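PDB 4PG7: homoserine dehydrogenase from Staphylococcus aureus M1064, which catalyses the NAD(P)-dependent interconversion of L-aspartate semialdehyde and L-homoserine, a step of the aspartate pathway of amino acid biosynthesis. Local coordinates for residues Asn183-Lys188 and Asp201-Leu206; Glu298-Ala303 and Tyr317-Gly322; Ser375-Val380 and Ser424-Leu429. All coordinates share one frame; numbering follows the deposited sequence.

Contact 1. Residues Asn183-Lys188 and Asp201-Leu206; sequences NFILSK and DEAKRL
Helix residues 183-188 and 201-205 meet with their axes 9.9 Å apart at closest approach and their N-to-C directions at 124°, so the second helix returns strongly inclined across the first rather than running back alongside it. The backbones come nearest at Ile185 and Ala203, and the small methyl of Ala203 sits where two larger side chains from the other helix converge. Ala203 CB lies 3.9 Å from Phe184 CD2 and 4.0 Å from Ile185 CG1. Phe184 has CG anti to its backbone N (chi1 -179°), which carries the ring out across the gap; its far end, Phe184 CZ, packs against Leu206 CD1 at 3.6 Å, the two side chains standing roughly perpendicular. Phe208, just beyond Leu206, stacks on the same ring.

At the more solvent-accessible border, Lys188 folds over Glu202 by bends at chi2 and chi3 that bring Lys188 CE to 3.8 Å from Glu202 CG. This is a meeting of aliphatic parts: Lys188 NZ stays 5.1 Å from Glu202 OE1, too far for a direct ion pair although the opposite charges probably attract. The carboxylate is held instead within its own helix, where Arg205 NH2 donates to Glu202 OE2 at 3.1 Å from above the carboxylate plane, while Lys188 NZ forms a salt bridge with Glu192. Ile185 also packs on Phe196, Ala199 and Leu200. The arrangement is that of two consecutive helices, 180-192 and 196-205, joined by a short connection and packed at a steep angle through apolar side chains within the homoserine dehydrogenase family region.

Contact 2. Residues Glu298-Ala303 and Tyr317-Gly322; sequences EDEYNA and YGKGAG. With ACT (acetate ion), chain E.
Tyr301 stacks its ring on that of Tyr317 in near-parallel planes (4°) but slid so far that they barely overlap, the phenol end of Tyr317 covering one face of Tyr301 near the CG-CD1 side of its rim: Tyr317 CZ is 3.3 Å from Tyr301 CD1. The opposite face of Tyr301 carries Lys319, whose CG makes a CH-pi contact 3.6 Å from the ring centroid. Beyond CG the lysine runs extended to a salt bridge in which Lys319 NZ makes a weak hydrogen bond to Glu300 OE2 (3.3 Å). Tyr301 OH is hydrogen-bonded to the backbone N of Asp313 of the second subunit. An acetate, probably from the crystallisation liquor, lies near both tyrosines, and one water accepts from Glu298 N at 2.8 Å and is hydrogen-bonded to Tyr317 OH.

Asn302 and Gly318 form an antiparallel hydrogen-bonded pair, Asn302 N to Gly318 O at 2.8 Å and Gly318 N to Asn302 O at 3.0 Å. Ala303 and Tyr317 follow as a non-hydrogen-bonded pair. A type II' turn from Glu298 to Tyr301 leads into this end of the beta hairpin 302-308/314-318, whose sheet continues through Tyr317 into the second subunit, characteristic of a dimer interface.

Contact 3. Residues Ser375-Val380 and Ser424-Leu429; sequences SNFFVV and SSPEEL
The Phe377 ring offers one face to the chain leading into helix 427-432, with Ser425 CA and Pro426 CD both lying over it, each displaced toward the rim. Two CH-pi contacts result, Ser425 CA at 3.8 Å and Pro426 CD at 4.2 Å from the Phe377 ring centroid, each 22° off the ring normal. They cover different parts of that face: the proline carbon is nearest CG and CD2, at the root of the ring, while the serine meets its outer end, where Phe377 CZ comes within 3.4 Å of Ser425 N. The carbonyl oxygen of Ser424 approaches obliquely, 3.6 Å from Phe377 CE2. With CG anti to the carbonyl carbon (chi1 -60°), the ring projects from the strand toward the incoming chain and lies against the peptide linking Ser424 to Ser425.

Two residues further along the strand, Val379 extends the same apolar surface. Val379 CG2 meets Pro426 CG at 4.1 Å; the proline ring thus bridges the two strand residues, its CD on Phe377 and its CG on Val379. Polar order within 424-429 comes from an ST turn: Ser425 OG, anti to its own N, accepts from Glu427 N at 3.2 Å with an N-H...O angle of 156°. The bond closes the bend just before the helix, where Pro426 occupies the N-cap position.

This part of the C-terminal region is consistent with the protein's ACT domain. Strand 375-382 lies between antiparallel neighbours 414-422 and 436-444, and Phe377 also touches Leu422 on the first and Val440 on the second. Phe378 points to the other face of the sheet, against helix 253-262, while helix 427-432, entered through Pro426 beside Leu399, lies on the face bearing Phe377 and Val379.

The three contacts follow one another in sequence order, without overlap. Contacts 1 and 2 lie in the same homoserine dehydrogenase family region, with centres 14 Å apart, and they touch: Ser187 of helix 180-192 probably bonds to Glu298 and to the backbone N of Asp299, tying the helical pair to the turn before the interface hairpin. Contact 3 belongs to the C-terminal family region, probably the ACT domain, its centre 29 Å from contact 1 and 30 Å from contact 2. Contacts 2 and 3 nevertheless reach one mixed sheet, although their nearest atoms are about 17 Å apart. This sheet therefore connects the subunit interface with the C-terminal region within a single chain.

Contact 1. Residues Asn183-Lys188 and Asp201-Leu206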
loop_
_atom_site.group_PDB
_atom_site.type_symbol
_atom_site.label_atom_id
_atom_site.label_comp_id
_atom_site.label_asym_id
_atom_site.label_seq_id
_atom_site.Cartn_x
_atom_site.Cartn_y
_atom_site.Cartn_z
ATOM N N ASN A 183 -11.265 1.477 -15.233
ATOM C CA ASN A 183 -10.546 2.667 -14.866
ATOM C C ASN A 183 -9.819 3.252 -16.057
ATOM O O ASN A 183 -9.803 4.477 -16.236
ATOM C CB ASN A 183 -9.561 2.400 -13.743
ATOM C CG ASN A 183 -9.204 3.663 -13.009
ATOM O OD1 ASN A 183 -10.103 4.426 -12.612
ATOM N ND2 ASN A 183 -7.914 3.909 -12.813
ATOM N N PHE A 184 -9.226 2.396 -16.876
ATOM C CA PHE A 184 -8.567 2.852 -18.115
ATOM C C PHE A 184 -9.542 3.628 -18.993
ATOM O O PHE A 184 -9.230 4.707 -19.500
ATOM C CB PHE A 184 -7.981 1.676 -18.895
ATOM C CG PHE A 184 -7.267 2.091 -20.165
ATOM C CD1 PHE A 184 -5.909 2.361 -20.165
ATOM C CD2 PHE A 184 -7.966 2.246 -21.350
ATOM C CE1 PHE A 184 -5.247 2.782 -21.343
ATOM C CE2 PHE A 184 -7.330 2.659 -22.519
ATOM C CZ PHE A 184 -5.967 2.939 -22.507
ATOM N N ILE A 185 -10.743 3.079 -19.157
ATOM C CA ILE A 185 -11.744 3.708 -20.007
ATOM C C ILE A 185 -12.136 5.067 -19.465
ATOM O O ILE A 185 -12.214 6.056 -20.220
ATOM C CB ILE A 185 -12.970 2.777 -20.161
ATOM C CG1 ILE A 185 -12.588 1.587 -21.035
ATOM C CG2 ILE A 185 -14.153 3.517 -20.766
ATOM C CD1 ILE A 185 -13.531 0.405 -20.967
ATOM N N LEU A 186 -12.400 5.141 -18.149
ATOM C CA LEU A 186 -12.771 6.433 -17.552
ATOM C C LEU A 186 -11.646 7.482 -17.675
ATOM O O LEU A 186 -11.915 8.655 -17.908
ATOM C CB LEU A 186 -13.221 6.263 -16.110
ATOM C CG LEU A 186 -14.545 5.514 -15.904
ATOM C CD1 LEU A 186 -14.804 5.290 -14.429
ATOM C CD2 LEU A 186 -15.690 6.269 -16.519
ATOM N N SER A 187 -10.400 7.053 -17.504
ATOM C CA SER A 187 -9.245 7.942 -17.683
ATOM C C SER A 187 -9.160 8.467 -19.115
ATOM O O SER A 187 -8.910 9.635 -19.339
ATOM C CB SER A 187 -7.944 7.224 -17.314
ATOM O OG SER A 187 -7.918 6.942 -15.924
ATOM N N LYS A 188 -9.382 7.582 -20.077
ATOM C CA LYS A 188 -9.360 7.965 -21.487
ATOM C C LYS A 188 -10.450 8.990 -21.808
ATOM O O LYS A 188 -10.179 10.005 -22.449
ATOM C CB LYS A 188 -9.537 6.717 -22.339
ATOM C CG LYS A 188 -9.440 6.957 -23.839
ATOM C CD LYS A 188 -8.018 7.230 -24.304
ATOM C CE LYS A 188 -7.140 5.990 -24.247
ATOM N NZ LYS A 188 -5.869 6.224 -24.977
ATOM N N ASP A 201 -13.596 1.164 -27.412
ATOM C CA ASP A 201 -12.941 0.646 -28.628
ATOM C C ASP A 201 -11.423 0.822 -28.533
ATOM O O ASP A 201 -10.652 -0.056 -28.948
ATOM C CB ASP A 201 -13.484 1.343 -29.876
ATOM C CG ASP A 201 -14.902 0.872 -30.244
ATOM O OD1 ASP A 201 -15.401 -0.157 -29.714
ATOM O OD2 ASP A 201 -15.504 1.521 -31.103
ATOM N N GLU A 202 -10.994 1.970 -28.018
ATOM C CA GLU A 202 -9.571 2.219 -27.871
ATOM C C GLU A 202 -8.971 1.198 -26.893
ATOM O O GLU A 202 -7.909 0.628 -27.165
ATOM C CB GLU A 202 -9.291 3.664 -27.433
ATOM C CG GLU A 202 -7.825 4.068 -27.496
ATOM C CD GLU A 202 -7.218 3.790 -28.871
ATOM O OE1 GLU A 202 -6.275 2.978 -28.931
ATOM O OE2 GLU A 202 -7.719 4.311 -29.897
ATOM N N ALA A 203 -9.654 0.941 -25.780
ATOM C CA ALA A 203 -9.167 -0.058 -24.824
ATOM C C ALA A 203 -9.051 -1.450 -25.454
ATOM O O ALA A 203 -8.115 -2.212 -25.134
ATOM C CB ALA A 203 -10.058 -0.125 -23.605
ATOM N N LYS A 204 -10.032 -1.810 -26.289
ATOM C CA LYS A 204 -9.939 -3.046 -27.063
ATOM C C LYS A 204 -8.696 -3.064 -27.942
ATOM O O LYS A 204 -7.940 -4.022 -27.905
ATOM C CB LYS A 204 -11.183 -3.257 -27.928
ATOM C CG LYS A 204 -12.356 -3.788 -27.130
ATOM C CD LYS A 204 -13.627 -3.813 -27.949
ATOM C CE LYS A 204 -14.743 -4.458 -27.150
ATOM N NZ LYS A 204 -16.030 -4.346 -27.878
ATOM N N ARG A 205 -8.478 -2.014 -28.724
ATOM C CA ARG A 205 -7.318 -1.969 -29.627
ATOM C C ARG A 205 -5.973 -2.011 -28.878
ATOM O O ARG A 205 -4.991 -2.573 -29.376
ATOM C CB ARG A 205 -7.315 -0.718 -30.503
ATOM C CG ARG A 205 -8.419 -0.627 -31.534
ATOM C CD ARG A 205 -8.229 0.522 -32.510
ATOM N NE ARG A 205 -8.708 1.713 -31.875
ATOM C CZ ARG A 205 -9.923 2.235 -32.023
ATOM N NH1 ARG A 205 -10.808 1.736 -32.880
ATOM N NH2 ARG A 205 -10.223 3.310 -31.341
ATOM N N LEU A 206 -5.949 -1.439 -27.674
ATOM C CA LEU A 206 -4.711 -1.319 -26.932
ATOM C C LEU A 206 -4.410 -2.530 -26.076
ATOM O O LEU A 206 -3.372 -2.553 -25.446
ATOM C CB LEU A 206 -4.715 -0.063 -26.080
ATOM C CG LEU A 206 -4.647 1.238 -26.847
ATOM C CD1 LEU A 206 -4.740 2.391 -25.853
ATOM C CD2 LEU A 206 -3.372 1.344 -27.666
#

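Contact 2. Residues Glu298-Ala303 and Tyr317-Gly322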
loop_
_atom_site.group_PDB
_atom_site.type_symbol
_atom_site.label_atom_id
_atom_site.label_comp_id
_atom_site.label_asym_id
_atom_site.label_seq_id
_atom_site.Cartn_x
_atom_site.Cartn_y
_atom_site.Cartn_z
ATOM N N GLU A 298 -5.019 6.439 -12.076
ATOM C CA GLU A 298 -5.379 6.552 -13.494
ATOM C C GLU A 298 -5.045 5.304 -14.276
ATOM O O GLU A 298 -4.287 4.434 -13.819
ATOM C CB GLU A 298 -4.639 7.744 -14.148
ATOM C CG GLU A 298 -5.008 9.118 -13.597
ATOM C CD GLU A 298 -6.513 9.426 -13.627
ATOM O OE1 GLU A 298 -7.230 9.077 -14.592
ATOM O OE2 GLU A 298 -7.003 10.028 -12.662
ATOM N N ASP A 299 -5.649 5.217 -15.454
ATOM C CA ASP A 299 -5.382 4.161 -16.416
ATOM C C ASP A 299 -5.686 2.797 -15.828
ATOM O O ASP A 299 -6.661 2.660 -15.102
ATOM C CB ASP A 299 -3.953 4.311 -16.945
ATOM C CG ASP A 299 -3.718 5.692 -17.521
ATOM O OD1 ASP A 299 -4.664 6.272 -18.112
ATOM O OD2 ASP A 299 -2.604 6.223 -17.381
ATOM N N GLU A 300 -4.837 1.815 -16.067
ATOM C CA GLU A 300 -5.087 0.459 -15.600
ATOM C C GLU A 300 -4.661 0.207 -14.153
ATOM O O GLU A 300 -4.766 -0.909 -13.669
ATOM C CB GLU A 300 -4.436 -0.567 -16.537
ATOM C CG GLU A 300 -2.916 -0.723 -16.443
ATOM C CD GLU A 300 -2.125 0.258 -17.289
ATOM O OE1 GLU A 300 -2.631 1.363 -17.631
ATOM O OE2 GLU A 300 -0.956 -0.064 -17.590
ATOM N N TYR A 301 -4.188 1.229 -13.454
ATOM C CA TYR A 301 -3.788 1.044 -12.056
ATOM C C TYR A 301 -5.004 0.842 -11.170
ATOM O O TYR A 301 -6.092 1.298 -11.491
ATOM C CB TYR A 301 -2.930 2.203 -11.562
ATOM C CG TYR A 301 -1.491 2.063 -11.978
ATOM C CD1 TYR A 301 -0.570 1.505 -11.121
ATOM C CD2 TYR A 301 -1.052 2.462 -13.239
ATOM C CE1 TYR A 301 0.751 1.353 -11.483
ATOM C CE2 TYR A 301 0.287 2.313 -13.611
ATOM C CZ TYR A 301 1.177 1.750 -12.725
ATOM O OH TYR A 301 2.515 1.583 -13.030
ATOM N N ASN A 302 -4.803 0.081 -10.102
ATOM C CA ASN A 302 -5.800 -0.160 -9.086
ATOM C C ASN A 302 -5.309 0.386 -7.750
ATOM O O ASN A 302 -4.153 0.768 -7.614
ATOM C CB ASN A 302 -6.101 -1.663 -8.994
ATOM C CG ASN A 302 -6.916 -2.171 -10.190
ATOM O OD1 ASN A 302 -7.385 -1.388 -11.035
ATOM N ND2 ASN A 302 -7.103 -3.452 -10.254
ATOM N N ALA A 303 -6.222 0.462 -6.789
ATOM C CA ALA A 303 -5.903 0.942 -5.464
ATOM C C ALA A 303 -6.991 0.546 -4.497
ATOM O O ALA A 303 -8.177 0.472 -4.886
ATOM C CB ALA A 303 -5.715 2.466 -5.458
ATOM N N TYR A 317 -1.491 0.916 -3.834
ATOM C CA TYR A 317 -1.649 1.263 -5.238
ATOM C C TYR A 317 -0.761 0.361 -6.072
ATOM O O TYR A 317 0.392 0.138 -5.722
ATOM C CB TYR A 317 -1.250 2.724 -5.415
ATOM C CG TYR A 317 -0.965 3.242 -6.825
ATOM C CD1 TYR A 317 -1.955 3.866 -7.551
ATOM C CD2 TYR A 317 0.318 3.182 -7.386
ATOM C CE1 TYR A 317 -1.708 4.391 -8.818
ATOM C CE2 TYR A 317 0.593 3.702 -8.655
ATOM C CZ TYR A 317 -0.436 4.312 -9.367
ATOM O OH TYR A 317 -0.215 4.843 -10.597
ATOM N N GLY A 318 -1.289 -0.149 -7.175
ATOM C CA GLY A 318 -0.508 -0.958 -8.118
ATOM C C GLY A 318 -1.378 -1.552 -9.200
ATOM O O GLY A 318 -2.615 -1.435 -9.133
ATOM N N LYS A 319 -0.763 -2.178 -10.200
ATOM C CA LYS A 319 -1.520 -2.830 -11.268
ATOM C C LYS A 319 -1.899 -4.243 -10.884
ATOM O O LYS A 319 -1.382 -4.790 -9.906
ATOM C CB LYS A 319 -0.705 -2.941 -12.536
ATOM C CG LYS A 319 -0.259 -1.651 -13.152
ATOM C CD LYS A 319 0.400 -1.973 -14.484
ATOM C CE LYS A 319 1.182 -0.804 -15.027
ATOM N NZ LYS A 319 1.895 -1.182 -16.275
ATOM N N GLY A 320 -2.826 -4.825 -11.645
ATOM C CA GLY A 320 -3.220 -6.210 -11.437
ATOM C C GLY A 320 -2.165 -7.164 -11.974
ATOM O O GLY A 320 -1.347 -6.788 -12.815
ATOM N N ALA A 321 -2.192 -8.398 -11.474
ATOM C CA ALA A 321 -1.412 -9.510 -12.053
ATOM C C ALA A 321 -2.026 -9.967 -13.391
ATOM O O ALA A 321 -3.235 -9.835 -13.564
ATOM C CB ALA A 321 -1.366 -10.666 -11.067
ATOM N N GLY A 322 -1.255 -10.548 -14.320
ATOM C CA GLY A 322 0.126 -10.981 -14.132
ATOM C C GLY A 322 0.221 -12.504 -14.027
ATOM O O GLY A 322 0.357 -13.041 -12.933
HETATM C C ACT E . 2.534 5.661 -13.808
HETATM O O ACT E . 2.273 5.612 -12.567
HETATM O OXT ACT E . 3.692 5.794 -14.268
HETATM C CH3 ACT E . 1.432 5.566 -14.807
HETATM O O HOH W 1 -2.214 6.068 -11.991
#

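Contact 3. Residues Ser375-Val380 and Ser424-Leu429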
loop_
_atom_site.group_PDB
_atom_site.type_symbol
_atom_site.label_atom_id
_atom_site.label_comp_id
_atom_site.label_asym_id
_atom_site.label_seq_id
_atom_site.Cartn_x
_atom_site.Cartn_y
_atom_site.Cartn_z
ATOM N N SER A 375 -24.183 10.496 3.841
ATOM C CA SER A 375 -23.905 10.163 2.467
ATOM C C SER A 375 -24.055 11.383 1.590
ATOM O O SER A 375 -24.785 12.320 1.927
ATOM C CB SER A 375 -24.879 9.104 1.997
ATOM O OG SER A 375 -24.743 7.935 2.759
ATOM N N ASN A 376 -23.370 11.352 0.455
ATOM C CA ASN A 376 -23.346 12.452 -0.476
ATOM C C ASN A 376 -23.725 11.943 -1.855
ATOM O O ASN A 376 -23.409 10.801 -2.224
ATOM C CB ASN A 376 -21.962 13.074 -0.516
ATOM C CG ASN A 376 -21.340 13.167 0.855
ATOM O OD1 ASN A 376 -21.934 13.715 1.776
ATOM N ND2 ASN A 376 -20.162 12.590 1.008
ATOM N N PHE A 377 -24.380 12.802 -2.625
ATOM C CA PHE A 377 -24.973 12.350 -3.895
ATOM C C PHE A 377 -24.808 13.362 -4.997
ATOM O O PHE A 377 -24.861 14.568 -4.757
ATOM C CB PHE A 377 -26.447 12.068 -3.674
ATOM C CG PHE A 377 -26.711 11.006 -2.646
ATOM C CD1 PHE A 377 -26.798 9.675 -3.025
ATOM C CD2 PHE A 377 -26.876 11.340 -1.289
ATOM C CE1 PHE A 377 -27.045 8.685 -2.071
ATOM C CE2 PHE A 377 -27.132 10.360 -0.338
ATOM C CZ PHE A 377 -27.215 9.034 -0.734
ATOM N N PHE A 378 -24.692 12.844 -6.217
ATOM C CA PHE A 378 -24.670 13.634 -7.438
ATOM C C PHE A 378 -25.934 13.260 -8.192
ATOM O O PHE A 378 -26.112 12.118 -8.555
ATOM C CB PHE A 378 -23.449 13.240 -8.264
ATOM C CG PHE A 378 -23.397 13.812 -9.659
ATOM C CD1 PHE A 378 -23.075 15.131 -9.879
ATOM C CD2 PHE A 378 -23.542 12.988 -10.761
ATOM C CE1 PHE A 378 -22.953 15.639 -11.177
ATOM C CE2 PHE A 378 -23.419 13.488 -12.050
ATOM C CZ PHE A 378 -23.112 14.817 -12.256
ATOM N N VAL A 379 -26.808 14.228 -8.396
ATOM C CA VAL A 379 -28.135 13.977 -8.931
ATOM C C VAL A 379 -28.288 14.748 -10.239
ATOM O O VAL A 379 -28.084 15.955 -10.258
ATOM C CB VAL A 379 -29.230 14.464 -7.962
ATOM C CG1 VAL A 379 -30.603 14.140 -8.541
ATOM C CG2 VAL A 379 -29.078 13.824 -6.591
ATOM N N VAL A 380 -28.661 14.056 -11.312
ATOM C CA VAL A 380 -28.905 14.678 -12.618
ATOM C C VAL A 380 -30.395 14.658 -12.930
ATOM O O VAL A 380 -31.025 13.591 -12.866
ATOM C CB VAL A 380 -28.194 13.908 -13.728
ATOM C CG1 VAL A 380 -28.412 14.591 -15.069
ATOM C CG2 VAL A 380 -26.709 13.812 -13.426
ATOM N N SER A 424 -29.961 9.568 3.325
ATOM C CA SER A 424 -30.210 8.650 2.210
ATOM C C SER A 424 -30.437 9.380 0.893
ATOM O O SER A 424 -30.519 10.605 0.859
ATOM C CB SER A 424 -31.420 7.776 2.543
ATOM O OG SER A 424 -32.426 8.579 3.114
ATOM N N SER A 425 -30.505 8.616 -0.192
ATOM C CA SER A 425 -30.709 9.179 -1.526
ATOM C C SER A 425 -31.951 10.058 -1.564
ATOM O O SER A 425 -33.002 9.654 -1.105
ATOM C CB SER A 425 -30.816 8.090 -2.583
ATOM O OG SER A 425 -31.020 8.650 -3.881
ATOM N N PRO A 426 -31.818 11.286 -2.100
ATOM C CA PRO A 426 -32.968 12.136 -2.318
ATOM C C PRO A 426 -33.727 11.841 -3.617
ATOM O O PRO A 426 -34.568 12.649 -4.026
ATOM C CB PRO A 426 -32.331 13.523 -2.413
ATOM C CG PRO A 426 -31.052 13.256 -3.088
ATOM C CD PRO A 426 -30.583 11.935 -2.563
ATOM N N GLU A 427 -33.415 10.740 -4.287
ATOM C CA GLU A 427 -33.999 10.458 -5.597
ATOM C C GLU A 427 -35.538 10.391 -5.565
ATOM O O GLU A 427 -36.193 10.998 -6.397
ATOM C CB GLU A 427 -33.413 9.169 -6.207
ATOM C CG GLU A 427 -34.145 8.701 -7.454
ATOM C CD GLU A 427 -33.365 7.710 -8.305
ATOM O OE1 GLU A 427 -32.281 7.243 -7.894
ATOM O OE2 GLU A 427 -33.859 7.409 -9.421
ATOM N N GLU A 428 -36.101 9.644 -4.634
ATOM C CA GLU A 428 -37.560 9.488 -4.571
ATOM C C GLU A 428 -38.226 10.800 -4.252
ATOM O O GLU A 428 -39.238 11.159 -4.828
ATOM C CB GLU A 428 -37.938 8.480 -3.489
ATOM C CG GLU A 428 -37.605 7.036 -3.860
ATOM C CD GLU A 428 -38.394 6.024 -3.044
ATOM O OE1 GLU A 428 -38.181 4.814 -3.284
ATOM O OE2 GLU A 428 -39.216 6.419 -2.167
ATOM N N LEU A 429 -37.630 11.514 -3.316
ATOM C CA LEU A 429 -38.127 12.787 -2.913
ATOM C C LEU A 429 -38.174 13.782 -4.094
ATOM O O LEU A 429 -39.181 14.456 -4.331
ATOM C CB LEU A 429 -37.236 13.315 -1.785
ATOM C CG LEU A 429 -37.486 14.745 -1.366
ATOM C CD1 LEU A 429 -38.855 14.867 -0.710
ATOM C CD2 LEU A 429 -36.390 15.164 -0.395
#